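Local coordinates for transcription initiation factor IIB (Methanocaldococcus jannaschii, PDB 5O9J), which carries a mini-intein of the HINT fold that probably excises itself from the transcription factor precursor by protein splicing, at residues 78-83 and 92-97; 88-93 and 177-182; 96-101 and 118-123; 122-127 and 142-147. All blocks are in the same frame, centred on the assembly; numbering follows the deposited sequence.

Overall arrangement
All four contacts join strands of two sheets of the HINT fold, one ordered 88-92, 79-84, 143-154, 119-123 and the other 105-110, 96-102, 180-183, 127-131, 171-174. Interaction 1 is largely buried and pairs hairpin backbone with an ion pair at its more exposed end; interaction 2, nearest the chain's centre, is side-chain packing without a hydrogen bond between its segments. They share V92 and T93. Interactions 3 and 4 lie farther out and share strand 119-123, which meets strand 96-102 through a single bridge and a water in the first and pairs regularly with strand 143-154 in the second, where exposed K124 and D142 border the surface. Interactions 2 and 4 meet where G177 and G178 bond to I126 and A123.

Interaction 1: residues 78-83 and 92-97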
loop_
_atom_site.group_PDB
_atom_site.type_symbol
_atom_site.label_atom_id
_atom_site.label_comp_id
_atom_site.label_asym_id
_atom_site.label_seq_id
_atom_site.Cartn_x
_atom_site.Cartn_y
_atom_site.Cartn_z
ATOM N N GLU A 78 11.013 -7.243 -9.167
ATOM C CA GLU A 78 9.720 -7.679 -9.677
ATOM C C GLU A 78 8.571 -7.282 -8.766
ATOM O O GLU A 78 8.740 -7.126 -7.557
ATOM C CB GLU A 78 9.708 -9.195 -9.856
ATOM C CG GLU A 78 9.912 -9.948 -8.550
ATOM C CD GLU A 78 9.299 -11.340 -8.572
ATOM O OE1 GLU A 78 8.954 -11.830 -9.671
ATOM O OE2 GLU A 78 9.150 -11.936 -7.482
ATOM N N MET A 79 7.397 -7.122 -9.355
ATOM C CA MET A 79 6.183 -6.994 -8.576
ATOM C C MET A 79 5.091 -7.814 -9.216
ATOM O O MET A 79 5.098 -8.030 -10.430
ATOM C CB MET A 79 5.755 -5.539 -8.461
ATOM C CG MET A 79 6.650 -4.703 -7.567
ATOM S SD MET A 79 5.975 -3.051 -7.450
ATOM C CE MET A 79 5.272 -2.927 -9.095
ATOM N N PHE A 80 4.156 -8.275 -8.393
ATOM C CA PHE A 80 3.032 -9.055 -8.879
ATOM C C PHE A 80 1.886 -8.132 -9.202
ATOM O O PHE A 80 1.543 -7.260 -8.407
ATOM C CB PHE A 80 2.595 -10.091 -7.848
ATOM C CG PHE A 80 3.601 -11.180 -7.615
ATOM C CD1 PHE A 80 4.761 -10.933 -6.896
ATOM C CD2 PHE A 80 3.377 -12.462 -8.098
ATOM C CE1 PHE A 80 5.687 -11.940 -6.673
ATOM C CE2 PHE A 80 4.295 -13.472 -7.883
ATOM C CZ PHE A 80 5.456 -13.208 -7.168
ATOM N N GLU A 81 1.305 -8.304 -10.380
ATOM C CA GLU A 81 0.052 -7.636 -10.691
ATOM C C GLU A 81 -1.086 -8.635 -10.566
ATOM O O GLU A 81 -1.156 -9.601 -11.318
ATOM C CB GLU A 81 0.085 -7.026 -12.087
ATOM C CG GLU A 81 -1.164 -6.262 -12.448
ATOM C CD GLU A 81 -1.191 -5.871 -13.907
ATOM O OE1 GLU A 81 -1.175 -6.785 -14.756
ATOM O OE2 GLU A 81 -1.226 -4.657 -14.207
ATOM N N ILE A 82 -1.955 -8.419 -9.583
ATOM C CA ILE A 82 -3.146 -9.244 -9.411
ATOM C C ILE A 82 -4.317 -8.613 -10.139
ATOM O O ILE A 82 -4.631 -7.452 -9.905
ATOM C CB ILE A 82 -3.534 -9.406 -7.929
ATOM C CG1 ILE A 82 -2.362 -9.937 -7.113
ATOM C CG2 ILE A 82 -4.725 -10.345 -7.793
ATOM C CD1 ILE A 82 -2.643 -9.954 -5.621
ATOM N N VAL A 83 -4.962 -9.369 -11.022
ATOM C CA VAL A 83 -6.123 -8.853 -11.734
ATOM C C VAL A 83 -7.346 -9.697 -11.404
ATOM O O VAL A 83 -7.318 -10.916 -11.569
ATOM C CB VAL A 83 -5.891 -8.832 -13.255
ATOM C CG1 VAL A 83 -7.029 -8.112 -13.947
ATOM C CG2 VAL A 83 -4.567 -8.156 -13.572
ATOM N N VAL A 92 1.875 -5.227 -6.351
ATOM C CA VAL A 92 2.538 -5.282 -5.050
ATOM C C VAL A 92 3.758 -6.190 -5.064
ATOM O O VAL A 92 3.897 -7.057 -5.923
ATOM C CB VAL A 92 1.576 -5.769 -3.930
ATOM C CG1 VAL A 92 0.449 -4.789 -3.740
ATOM C CG2 VAL A 92 1.023 -7.142 -4.259
ATOM N N THR A 93 4.640 -5.988 -4.097
ATOM C CA THR A 93 5.796 -6.847 -3.944
ATOM C C THR A 93 5.396 -8.172 -3.323
ATOM O O THR A 93 4.287 -8.334 -2.803
ATOM C CB THR A 93 6.879 -6.192 -3.085
ATOM O OG1 THR A 93 6.361 -5.949 -1.772
ATOM C CG2 THR A 93 7.321 -4.874 -3.707
ATOM N N ARG A 94 6.326 -9.109 -3.379
ATOM C CA ARG A 94 6.094 -10.497 -3.014
ATOM C C ARG A 94 5.701 -10.667 -1.556
ATOM O O ARG A 94 4.933 -11.562 -1.212
ATOM C CB ARG A 94 7.354 -11.312 -3.333
ATOM C CG ARG A 94 7.895 -12.142 -2.190
ATOM C CD ARG A 94 9.017 -13.053 -2.654
ATOM N NE ARG A 94 8.627 -13.861 -3.806
ATOM C CZ ARG A 94 9.028 -13.620 -5.050
ATOM N NH1 ARG A 94 9.827 -12.587 -5.298
ATOM N NH2 ARG A 94 8.625 -14.403 -6.043
ATOM N N SER A 95 6.220 -9.794 -0.702
ATOM C CA SER A 95 6.048 -9.960 0.731
ATOM C C SER A 95 4.708 -9.440 1.241
ATOM O O SER A 95 4.570 -9.180 2.430
ATOM C CB SER A 95 7.168 -9.250 1.477
ATOM O OG SER A 95 7.108 -7.857 1.232
ATOM N N HIS A 96 3.731 -9.261 0.360
ATOM C CA HIS A 96 2.414 -8.818 0.815
ATOM C C HIS A 96 1.437 -9.970 0.844
ATOM O O HIS A 96 1.547 -10.911 0.060
ATOM C CB HIS A 96 1.861 -7.702 -0.069
ATOM C CG HIS A 96 2.507 -6.379 0.164
ATOM N ND1 HIS A 96 3.655 -5.979 -0.490
ATOM C CD2 HIS A 96 2.179 -5.359 1.000
ATOM C CE1 HIS A 96 3.998 -4.777 -0.078
ATOM N NE2 HIS A 96 3.122 -4.377 0.829
ATOM N N SER A 97 0.465 -9.885 1.745
ATOM C CA SER A 97 -0.549 -10.919 1.823
ATOM C C SER A 97 -1.935 -10.303 1.676
ATOM O O SER A 97 -2.134 -9.119 1.963
ATOM C CB SER A 97 -0.438 -11.678 3.141
ATOM O OG SER A 97 -0.814 -10.844 4.221
#
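The guanidinium of R94 takes the ring of F80 on one face, CE1 standing 3.9 Å above its plane, while OE2 of E78 sits at its edge. From the phenyl side the meeting is edge-on: F80 CZ lies 3.6 Å from R94 NH2, in the ring plane, and the planes stand 84° apart. F80 CG lies anti to the carbonyl carbon (chi1 -67°), which carries the ring toward R94. E78 meets the arginine edge on, carboxylate and guanidinium nearly coplanar (19° apart). Their salt bridge is modelled at 2.4 Å from OE2 to NH1, a doubtful length; D112 forms a second to R94 NE. At its open end the hairpin of strands 79-84 and 88-92 pairs F80 with V92, F80 N donating to V92 O (2.8 Å) and V92 N to F80 O (2.9 Å). M79 CG touches T93 CG2. T93 and H96 bracket a TxxH sequence, as in block B of inteins; H96 ND1 bonds only weakly to T93. An alanine at F80 would strip the aromatic edge from the guanidinium face and would probably let the arginine swing more freely. The D112 bridge, the ring edge and probably E78 fix where the positive charge of R94 sits.

Interaction 2: residues 88-93 and 177-182; sequences KKVRVT and GGFVLH
OD1 of N128 accepts hydrogen bonds from two successive backbone nitrogens, G178 N and F179 N, in the loop from which F179 reaches V90. In this HINT fold, strand 88-92 lies over strand 180-183, which belongs to a different sheet; the touching parts run 29° apart and no hydrogen bond joins them. Instead V90 CG1 stands over the middle of the F179 ring, 3.5 Å from its centroid and 6° off the normal, a clean CH-pi contact. With chi1 at 62°, CG1 sits between the backbone N and the carbonyl carbon, which places it over the ring with CB beside it and the CB-CG1 bond lying along the face, while CG2 looks along the strand to L181. Farther on, V92 CG1 meets L181 CG at 3.8 Å. At the other end K89 C lies 3.7 Å from F179 CE1. G177 has backbone angles only glycine takes comfortably, and a CB there would collide with F179 CD1. These residues lead into H182, probably the penultimate histidine known from inteins, whose NE2 bonds to E136. K88 passes alongside the glycine loop, its CE lying 3.6 Å from G177 O, and its NZ goes on to a bound glycerol.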
loop_
_atom_site.group_PDB
_atom_site.type_symbol
_atom_site.label_atom_id
_atom_site.label_comp_id
_atom_site.label_asym_id
_atom_site.label_seq_id
_atom_site.Cartn_x
_atom_site.Cartn_y
_atom_site.Cartn_z
ATOM N N LYS A 88 -10.366 -5.045 -11.954
ATOM C CA LYS A 88 -9.672 -4.392 -10.849
ATOM C C LYS A 88 -8.291 -5.021 -10.726
ATOM O O LYS A 88 -8.132 -6.227 -10.919
ATOM C CB LYS A 88 -10.441 -4.535 -9.534
ATOM C CG LYS A 88 -11.553 -3.534 -9.332
ATOM C CD LYS A 88 -12.345 -3.848 -8.069
ATOM C CE LYS A 88 -13.444 -2.823 -7.841
ATOM N NZ LYS A 88 -14.702 -3.454 -7.339
ATOM N N LYS A 89 -7.290 -4.213 -10.410
ATOM C CA LYS A 89 -5.936 -4.734 -10.340
ATOM C C LYS A 89 -5.052 -3.942 -9.388
ATOM O O LYS A 89 -5.301 -2.773 -9.110
ATOM C CB LYS A 89 -5.309 -4.763 -11.738
ATOM C CG LYS A 89 -5.152 -3.401 -12.387
ATOM C CD LYS A 89 -4.835 -3.537 -13.870
ATOM C CE LYS A 89 -6.085 -3.870 -14.677
ATOM N NZ LYS A 89 -5.817 -3.932 -16.148
ATOM N N VAL A 90 -4.015 -4.600 -8.885
ATOM C CA VAL A 90 -3.086 -3.960 -7.970
ATOM C C VAL A 90 -1.687 -4.511 -8.216
ATOM O O VAL A 90 -1.536 -5.675 -8.578
ATOM C CB VAL A 90 -3.518 -4.174 -6.493
ATOM C CG1 VAL A 90 -3.522 -5.656 -6.131
ATOM C CG2 VAL A 90 -2.633 -3.379 -5.545
ATOM N N ARG A 91 -0.671 -3.671 -8.051
ATOM C CA ARG A 91 0.718 -4.114 -8.175
ATOM C C ARG A 91 1.420 -4.075 -6.829
ATOM O O ARG A 91 1.555 -3.007 -6.229
ATOM C CB ARG A 91 1.488 -3.241 -9.162
ATOM C CG ARG A 91 0.936 -3.214 -10.567
ATOM C CD ARG A 91 1.789 -2.291 -11.431
ATOM N NE ARG A 91 1.608 -2.549 -12.853
ATOM C CZ ARG A 91 2.554 -2.368 -13.768
ATOM N NH1 ARG A 91 2.298 -2.635 -15.041
ATOM N NH2 ARG A 91 3.755 -1.926 -13.410
ATOM N N VAL A 92 1.875 -5.227 -6.351
ATOM C CA VAL A 92 2.538 -5.282 -5.050
ATOM C C VAL A 92 3.758 -6.190 -5.064
ATOM O O VAL A 92 3.897 -7.057 -5.923
ATOM C CB VAL A 92 1.576 -5.769 -3.930
ATOM C CG1 VAL A 92 0.449 -4.789 -3.740
ATOM C CG2 VAL A 92 1.023 -7.142 -4.259
ATOM N N THR A 93 4.640 -5.988 -4.097
ATOM C CA THR A 93 5.796 -6.847 -3.944
ATOM C C THR A 93 5.396 -8.172 -3.323
ATOM O O THR A 93 4.287 -8.334 -2.803
ATOM C CB THR A 93 6.879 -6.192 -3.085
ATOM O OG1 THR A 93 6.361 -5.949 -1.772
ATOM C CG2 THR A 93 7.321 -4.874 -3.707
ATOM N N GLY A 177 -9.024 0.487 -5.765
ATOM C CA GLY A 177 -9.518 -0.855 -6.009
ATOM C C GLY A 177 -10.311 -1.429 -4.858
ATOM O O GLY A 177 -11.345 -2.059 -5.060
ATOM N N GLY A 178 -9.828 -1.218 -3.642
ATOM C CA GLY A 178 -10.484 -1.775 -2.473
ATOM C C GLY A 178 -9.689 -2.937 -1.915
ATOM O O GLY A 178 -10.176 -3.682 -1.067
ATOM N N PHE A 179 -8.461 -3.107 -2.402
ATOM C CA PHE A 179 -7.590 -4.132 -1.850
ATOM C C PHE A 179 -7.120 -3.720 -0.462
ATOM O O PHE A 179 -6.893 -2.546 -0.203
ATOM C CB PHE A 179 -6.372 -4.372 -2.741
ATOM C CG PHE A 179 -6.700 -4.905 -4.101
ATOM C CD1 PHE A 179 -6.966 -4.043 -5.151
ATOM C CD2 PHE A 179 -6.713 -6.272 -4.336
ATOM C CE1 PHE A 179 -7.253 -4.534 -6.412
ATOM C CE2 PHE A 179 -6.997 -6.765 -5.592
ATOM C CZ PHE A 179 -7.273 -5.894 -6.630
ATOM N N VAL A 180 -6.965 -4.686 0.431
ATOM C CA VAL A 180 -6.229 -4.437 1.661
ATOM C C VAL A 180 -4.961 -5.280 1.646
ATOM O O VAL A 180 -5.009 -6.508 1.651
ATOM C CB VAL A 180 -7.061 -4.753 2.906
ATOM C CG1 VAL A 180 -6.252 -4.446 4.157
ATOM C CG2 VAL A 180 -8.342 -3.945 2.884
ATOM N N LEU A 181 -3.823 -4.606 1.606
ATOM C CA LEU A 181 -2.547 -5.286 1.479
ATOM C C LEU A 181 -1.844 -5.324 2.827
ATOM O O LEU A 181 -1.537 -4.277 3.407
ATOM C CB LEU A 181 -1.666 -4.590 0.435
ATOM C CG LEU A 181 -2.198 -4.441 -0.999
ATOM C CD1 LEU A 181 -2.873 -5.722 -1.494
ATOM C CD2 LEU A 181 -3.131 -3.238 -1.130
ATOM N N HIS A 182 -1.598 -6.529 3.327
ATOM C CA HIS A 182 -0.904 -6.689 4.594
ATOM C C HIS A 182 0.579 -6.998 4.380
ATOM O O HIS A 182 0.913 -7.862 3.578
ATOM C CB HIS A 182 -1.545 -7.807 5.414
ATOM C CG HIS A 182 -3.016 -7.630 5.646
ATOM N ND1 HIS A 182 -3.526 -7.155 6.848
ATOM C CD2 HIS A 182 -4.083 -7.876 4.862
ATOM C CE1 HIS A 182 -4.838 -7.120 6.771
ATOM N NE2 HIS A 182 -5.215 -7.545 5.584
#

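Interaction 3: residues 96-101 and 118-123; sequences HSVFTI and DILVLA
F99 O and I119 O each take one strand-to-strand hydrogen bond: V121 N donates to F99 O at 3.1 Å, from 38° out of the carbonyl plane, and I101 N to I119 O at 2.9 Å. These two flank a single bridge between T100 and L120, where strand 96-102 crosses strand 119-123 at 123°. The strands come from two different sheets of the HINT fold, so this crossing ties one to the other. Past the bridge a water does the work. It donates to I101 O (2.6 Å) and to D118 OD1 (2.9 Å) and accepts from I119 N (2.8 Å). The other carboxylate oxygen, D118 OD2, is held by a salt bridge to R102 and by K115 N. T100 settles its own hydroxyl by giving OG1 to V98 O at 2.9 Å. With OG1 beside the backbone N (chi1 -40°), CG2 lies anti to that N, pressed on I119 O and the carboxylate of D118, while L120 CD2 packs against OG1. A glycine at T100 would probably leave V98 O without its hydroxyl donor and open a gap beside D118 and L120. The polar groups named here find partners in backbone, side chain or water, with V98 and L120 making an apolar flank.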
loop_
_atom_site.group_PDB
_atom_site.type_symbol
_atom_site.label_atom_id
_atom_site.label_comp_id
_atom_site.label_asym_id
_atom_site.label_seq_id
_atom_site.Cartn_x
_atom_site.Cartn_y
_atom_site.Cartn_z
ATOM N N HIS A 96 3.731 -9.261 0.360
ATOM C CA HIS A 96 2.414 -8.818 0.815
ATOM C C HIS A 96 1.437 -9.970 0.844
ATOM O O HIS A 96 1.547 -10.911 0.060
ATOM C CB HIS A 96 1.861 -7.702 -0.069
ATOM C CG HIS A 96 2.507 -6.379 0.164
ATOM N ND1 HIS A 96 3.655 -5.979 -0.490
ATOM C CD2 HIS A 96 2.179 -5.359 1.000
ATOM C CE1 HIS A 96 3.998 -4.777 -0.078
ATOM N NE2 HIS A 96 3.122 -4.377 0.829
ATOM N N SER A 97 0.465 -9.885 1.745
ATOM C CA SER A 97 -0.549 -10.919 1.823
ATOM C C SER A 97 -1.935 -10.303 1.676
ATOM O O SER A 97 -2.134 -9.119 1.963
ATOM C CB SER A 97 -0.438 -11.678 3.141
ATOM O OG SER A 97 -0.814 -10.844 4.221
ATOM N N VAL A 98 -2.888 -11.107 1.221
ATOM C CA VAL A 98 -4.243 -10.626 0.988
ATOM C C VAL A 98 -5.272 -11.648 1.451
ATOM O O VAL A 98 -5.051 -12.857 1.348
ATOM C CB VAL A 98 -4.481 -10.310 -0.503
ATOM C CG1 VAL A 98 -3.692 -9.085 -0.919
ATOM C CG2 VAL A 98 -4.099 -11.498 -1.360
ATOM N N PHE A 99 -6.395 -11.160 1.968
ATOM C CA PHE A 99 -7.455 -12.047 2.427
ATOM C C PHE A 99 -7.977 -12.890 1.288
ATOM O O PHE A 99 -8.432 -12.368 0.273
ATOM C CB PHE A 99 -8.593 -11.252 3.062
ATOM C CG PHE A 99 -8.340 -10.895 4.490
ATOM C CD1 PHE A 99 -7.209 -11.361 5.132
ATOM C CD2 PHE A 99 -9.235 -10.123 5.198
ATOM C CE1 PHE A 99 -6.965 -11.048 6.448
ATOM C CE2 PHE A 99 -9.003 -9.817 6.522
ATOM C CZ PHE A 99 -7.863 -10.272 7.144
ATOM N N THR A 100 -7.889 -14.202 1.466
ATOM C CA THR A 100 -8.299 -15.162 0.450
ATOM C C THR A 100 -9.204 -16.206 1.094
ATOM O O THR A 100 -9.085 -16.487 2.285
ATOM C CB THR A 100 -7.085 -15.877 -0.195
ATOM O OG1 THR A 100 -6.016 -14.943 -0.392
ATOM C CG2 THR A 100 -7.458 -16.492 -1.533
ATOM N N ILE A 101 -10.104 -16.789 0.315
ATOM C CA ILE A 101 -10.839 -17.939 0.814
ATOM C C ILE A 101 -10.015 -19.192 0.579
ATOM O O ILE A 101 -9.724 -19.565 -0.550
ATOM C CB ILE A 101 -12.216 -18.084 0.160
ATOM C CG1 ILE A 101 -13.098 -16.905 0.575
ATOM C CG2 ILE A 101 -12.855 -19.398 0.584
ATOM C CD1 ILE A 101 -14.555 -17.050 0.206
ATOM N N ASP A 118 -8.516 -18.159 -7.426
ATOM C CA ASP A 118 -8.621 -17.847 -6.000
ATOM C C ASP A 118 -9.653 -16.758 -5.780
ATOM O O ASP A 118 -9.818 -15.873 -6.620
ATOM C CB ASP A 118 -7.275 -17.400 -5.425
ATOM C CG ASP A 118 -6.592 -18.487 -4.620
ATOM O OD1 ASP A 118 -7.300 -19.364 -4.086
ATOM O OD2 ASP A 118 -5.345 -18.457 -4.512
ATOM N N ILE A 119 -10.353 -16.833 -4.654
ATOM C CA ILE A 119 -11.340 -15.821 -4.301
ATOM C C ILE A 119 -10.767 -14.846 -3.281
ATOM O O ILE A 119 -10.468 -15.223 -2.150
ATOM C CB ILE A 119 -12.627 -16.447 -3.729
ATOM C CG1 ILE A 119 -13.275 -17.370 -4.764
ATOM C CG2 ILE A 119 -13.604 -15.355 -3.291
ATOM C CD1 ILE A 119 -14.606 -17.947 -4.313
ATOM N N LEU A 120 -10.604 -13.596 -3.697
ATOM C CA LEU A 120 -10.124 -12.552 -2.808
ATOM C C LEU A 120 -11.284 -11.828 -2.154
ATOM O O LEU A 120 -12.363 -11.703 -2.730
ATOM C CB LEU A 120 -9.254 -11.549 -3.564
ATOM C CG LEU A 120 -7.941 -12.100 -4.116
ATOM C CD1 LEU A 120 -7.050 -10.965 -4.626
ATOM C CD2 LEU A 120 -7.228 -12.914 -3.051
ATOM N N VAL A 121 -11.058 -11.364 -0.934
ATOM C CA VAL A 121 -12.043 -10.547 -0.253
ATOM C C VAL A 121 -11.582 -9.101 -0.297
ATOM O O VAL A 121 -10.585 -8.743 0.315
ATOM C CB VAL A 121 -12.250 -10.995 1.201
ATOM C CG1 VAL A 121 -13.406 -10.213 1.837
ATOM C CG2 VAL A 121 -12.520 -12.493 1.256
ATOM N N LEU A 122 -12.299 -8.270 -1.042
ATOM C CA LEU A 122 -11.938 -6.868 -1.138
ATOM C C LEU A 122 -12.897 -6.037 -0.320
ATOM O O LEU A 122 -14.066 -6.385 -0.183
ATOM C CB LEU A 122 -11.942 -6.394 -2.593
ATOM C CG LEU A 122 -10.704 -6.743 -3.427
ATOM C CD1 LEU A 122 -10.687 -8.208 -3.806
ATOM C CD2 LEU A 122 -10.627 -5.866 -4.669
ATOM N N ALA A 123 -12.407 -4.937 0.226
ATOM C CA ALA A 123 -13.302 -3.989 0.866
ATOM C C ALA A 123 -14.137 -3.331 -0.222
ATOM O O ALA A 123 -13.705 -3.211 -1.367
ATOM C CB ALA A 123 -12.529 -2.959 1.660
HETATM O O HOH W 1 -9.963 -19.161 -3.077
#

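Interaction 4: residues 122-127 and 142-147. Unlike the reference sequence in segment 122-127: R125 (reference Glu), I126 (reference Leu), T127 (reference Pro).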
loop_
_atom_site.group_PDB
_atom_site.type_symbol
_atom_site.label_atom_id
_atom_site.label_comp_id
_atom_site.label_asym_id
_atom_site.label_seq_id
_atom_site.Cartn_x
_atom_site.Cartn_y
_atom_site.Cartn_z
ATOM N N LEU A 122 -12.299 -8.270 -1.042
ATOM C CA LEU A 122 -11.938 -6.868 -1.138
ATOM C C LEU A 122 -12.897 -6.037 -0.320
ATOM O O LEU A 122 -14.066 -6.385 -0.183
ATOM C CB LEU A 122 -11.942 -6.394 -2.593
ATOM C CG LEU A 122 -10.704 -6.743 -3.427
ATOM C CD1 LEU A 122 -10.687 -8.208 -3.806
ATOM C CD2 LEU A 122 -10.627 -5.866 -4.669
ATOM N N ALA A 123 -12.407 -4.937 0.226
ATOM C CA ALA A 123 -13.302 -3.989 0.866
ATOM C C ALA A 123 -14.137 -3.331 -0.222
ATOM O O ALA A 123 -13.705 -3.211 -1.367
ATOM C CB ALA A 123 -12.529 -2.959 1.660
ATOM N N LYS A 124 -15.347 -2.923 0.127
ATOM C CA LYS A 124 -16.174 -2.198 -0.816
ATOM C C LYS A 124 -15.847 -0.708 -0.720
ATOM O O LYS A 124 -16.563 0.066 -0.106
ATOM C CB LYS A 124 -17.651 -2.467 -0.542
ATOM C CG LYS A 124 -18.506 -2.454 -1.786
ATOM C CD LYS A 124 -19.950 -2.767 -1.463
ATOM C CE LYS A 124 -20.852 -2.289 -2.582
ATOM N NZ LYS A 124 -20.670 -0.828 -2.819
ATOM N N ARG A 125 -14.722 -0.317 -1.303
ATOM C CA ARG A 125 -14.332 1.079 -1.288
ATOM C C ARG A 125 -13.504 1.403 -2.514
ATOM O O ARG A 125 -13.093 0.516 -3.263
ATOM C CB ARG A 125 -13.567 1.413 -0.005
ATOM C CG ARG A 125 -12.116 0.929 0.012
ATOM C CD ARG A 125 -11.394 1.411 1.268
ATOM N NE ARG A 125 -11.762 0.631 2.448
ATOM C CZ ARG A 125 -12.692 0.985 3.332
ATOM N NH1 ARG A 125 -13.363 2.121 3.189
ATOM N NH2 ARG A 125 -12.950 0.202 4.369
ATOM N N ILE A 126 -13.278 2.686 -2.733
ATOM C CA ILE A 126 -12.583 3.119 -3.925
ATOM C C ILE A 126 -11.066 2.971 -3.769
ATOM O O ILE A 126 -10.372 2.585 -4.712
ATOM C CB ILE A 126 -12.948 4.570 -4.259
ATOM C CG1 ILE A 126 -14.428 4.629 -4.633
ATOM C CG2 ILE A 126 -12.068 5.104 -5.390
ATOM C CD1 ILE A 126 -14.783 5.756 -5.542
ATOM N N THR A 127 -10.565 3.231 -2.567
ATOM C CA THR A 127 -9.119 3.236 -2.328
ATOM C C THR A 127 -8.577 1.930 -1.757
ATOM O O THR A 127 -9.276 1.221 -1.042
ATOM C CB THR A 127 -8.741 4.361 -1.364
ATOM O OG1 THR A 127 -9.531 4.248 -0.169
ATOM C CG2 THR A 127 -8.997 5.719 -2.005
ATOM N N ASP A 142 -18.372 -2.767 3.888
ATOM C CA ASP A 142 -18.892 -3.967 3.250
ATOM C C ASP A 142 -17.740 -4.639 2.523
ATOM O O ASP A 142 -16.750 -3.988 2.215
ATOM C CB ASP A 142 -20.027 -3.632 2.285
ATOM C CG ASP A 142 -21.294 -3.210 3.004
ATOM O OD1 ASP A 142 -21.643 -3.856 4.019
ATOM O OD2 ASP A 142 -21.936 -2.236 2.555
ATOM N N PHE A 143 -17.863 -5.937 2.270
ATOM C CA PHE A 143 -16.815 -6.688 1.587
ATOM C C PHE A 143 -17.372 -7.381 0.354
ATOM O O PHE A 143 -18.528 -7.767 0.321
ATOM C CB PHE A 143 -16.183 -7.712 2.533
ATOM C CG PHE A 143 -15.498 -7.091 3.718
ATOM C CD1 PHE A 143 -14.164 -6.716 3.646
ATOM C CD2 PHE A 143 -16.194 -6.858 4.898
ATOM C CE1 PHE A 143 -13.531 -6.132 4.736
ATOM C CE2 PHE A 143 -15.567 -6.275 5.988
ATOM C CZ PHE A 143 -14.232 -5.912 5.904
ATOM N N ILE A 144 -16.547 -7.524 -0.669
ATOM C CA ILE A 144 -16.987 -8.176 -1.884
ATOM C C ILE A 144 -16.003 -9.281 -2.240
ATOM O O ILE A 144 -14.835 -9.221 -1.861
ATOM C CB ILE A 144 -17.125 -7.171 -3.041
ATOM C CG1 ILE A 144 -15.788 -6.493 -3.318
ATOM C CG2 ILE A 144 -18.168 -6.111 -2.695
ATOM C CD1 ILE A 144 -15.872 -5.400 -4.352
ATOM N N PHE A 145 -16.484 -10.286 -2.965
ATOM C CA PHE A 145 -15.693 -11.482 -3.256
ATOM C C PHE A 145 -15.434 -11.618 -4.747
ATOM O O PHE A 145 -16.363 -11.787 -5.538
ATOM C CB PHE A 145 -16.408 -12.724 -2.717
ATOM C CG PHE A 145 -16.628 -12.685 -1.234
ATOM C CD1 PHE A 145 -17.662 -11.944 -0.694
ATOM C CD2 PHE A 145 -15.777 -13.361 -0.375
ATOM C CE1 PHE A 145 -17.855 -11.889 0.678
ATOM C CE2 PHE A 145 -15.972 -13.314 1.001
ATOM C CZ PHE A 145 -17.011 -12.575 1.525
ATOM N N LEU A 146 -14.165 -11.550 -5.131
ATOM C CA LEU A 146 -13.820 -11.487 -6.539
ATOM C C LEU A 146 -12.725 -12.488 -6.894
ATOM O O LEU A 146 -11.690 -12.558 -6.217
ATOM C CB LEU A 146 -13.378 -10.067 -6.903
ATOM C CG LEU A 146 -14.361 -8.925 -6.615
ATOM C CD1 LEU A 146 -13.682 -7.574 -6.783
ATOM C CD2 LEU A 146 -15.618 -9.009 -7.491
ATOM N N LYS A 147 -12.962 -13.254 -7.958
ATOM C CA LYS A 147 -11.988 -14.226 -8.439
ATOM C C LYS A 147 -10.791 -13.551 -9.099
ATOM O O LYS A 147 -10.937 -12.563 -9.819
ATOM C CB LYS A 147 -12.629 -15.204 -9.440
ATOM C CG LYS A 147 -13.479 -16.312 -8.820
ATOM C CD LYS A 147 -13.920 -17.332 -9.882
ATOM C CE LYS A 147 -14.819 -18.426 -9.297
ATOM N NZ LYS A 147 -16.240 -18.362 -9.770
#
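K124 bends the chain through an inverse gamma turn just as its N still donates to D142 O at 2.7 Å, so one residue both continues the pairing with 142-147 and centres the turn. The turn's own bond, R125 N to A123 O, is weak, and R125 differs from the reference sequence. Before it, strands 119-123 and 143-154 pair antiparallel at the edge of a four-stranded sheet of the HINT fold. L122 and I144 form a hydrogen-bonded pair, with I144 N to L122 O and L122 N to I144 O both 2.8 Å; A123 and F143 follow as a non-hydrogen-bonded pair. I144 CG1 sits between the backbone N and the carbonyl carbon (chi1 60°), which sets it against L122 CB at 3.9 Å and turns CG2 toward K124. L122 then crosses L146 at about a right angle, touching through its CD2, and also packs on F179. On the outer side the aliphatic part of K124 runs alongside D142, CD to CB at 3.8 Å. K124 NZ and D142 OD2 are 5.7 Å apart, not in contact, and any attraction is probably slight. K124 CG meanwhile comes across the isoleucine, 3.8 Å from I144 CG2.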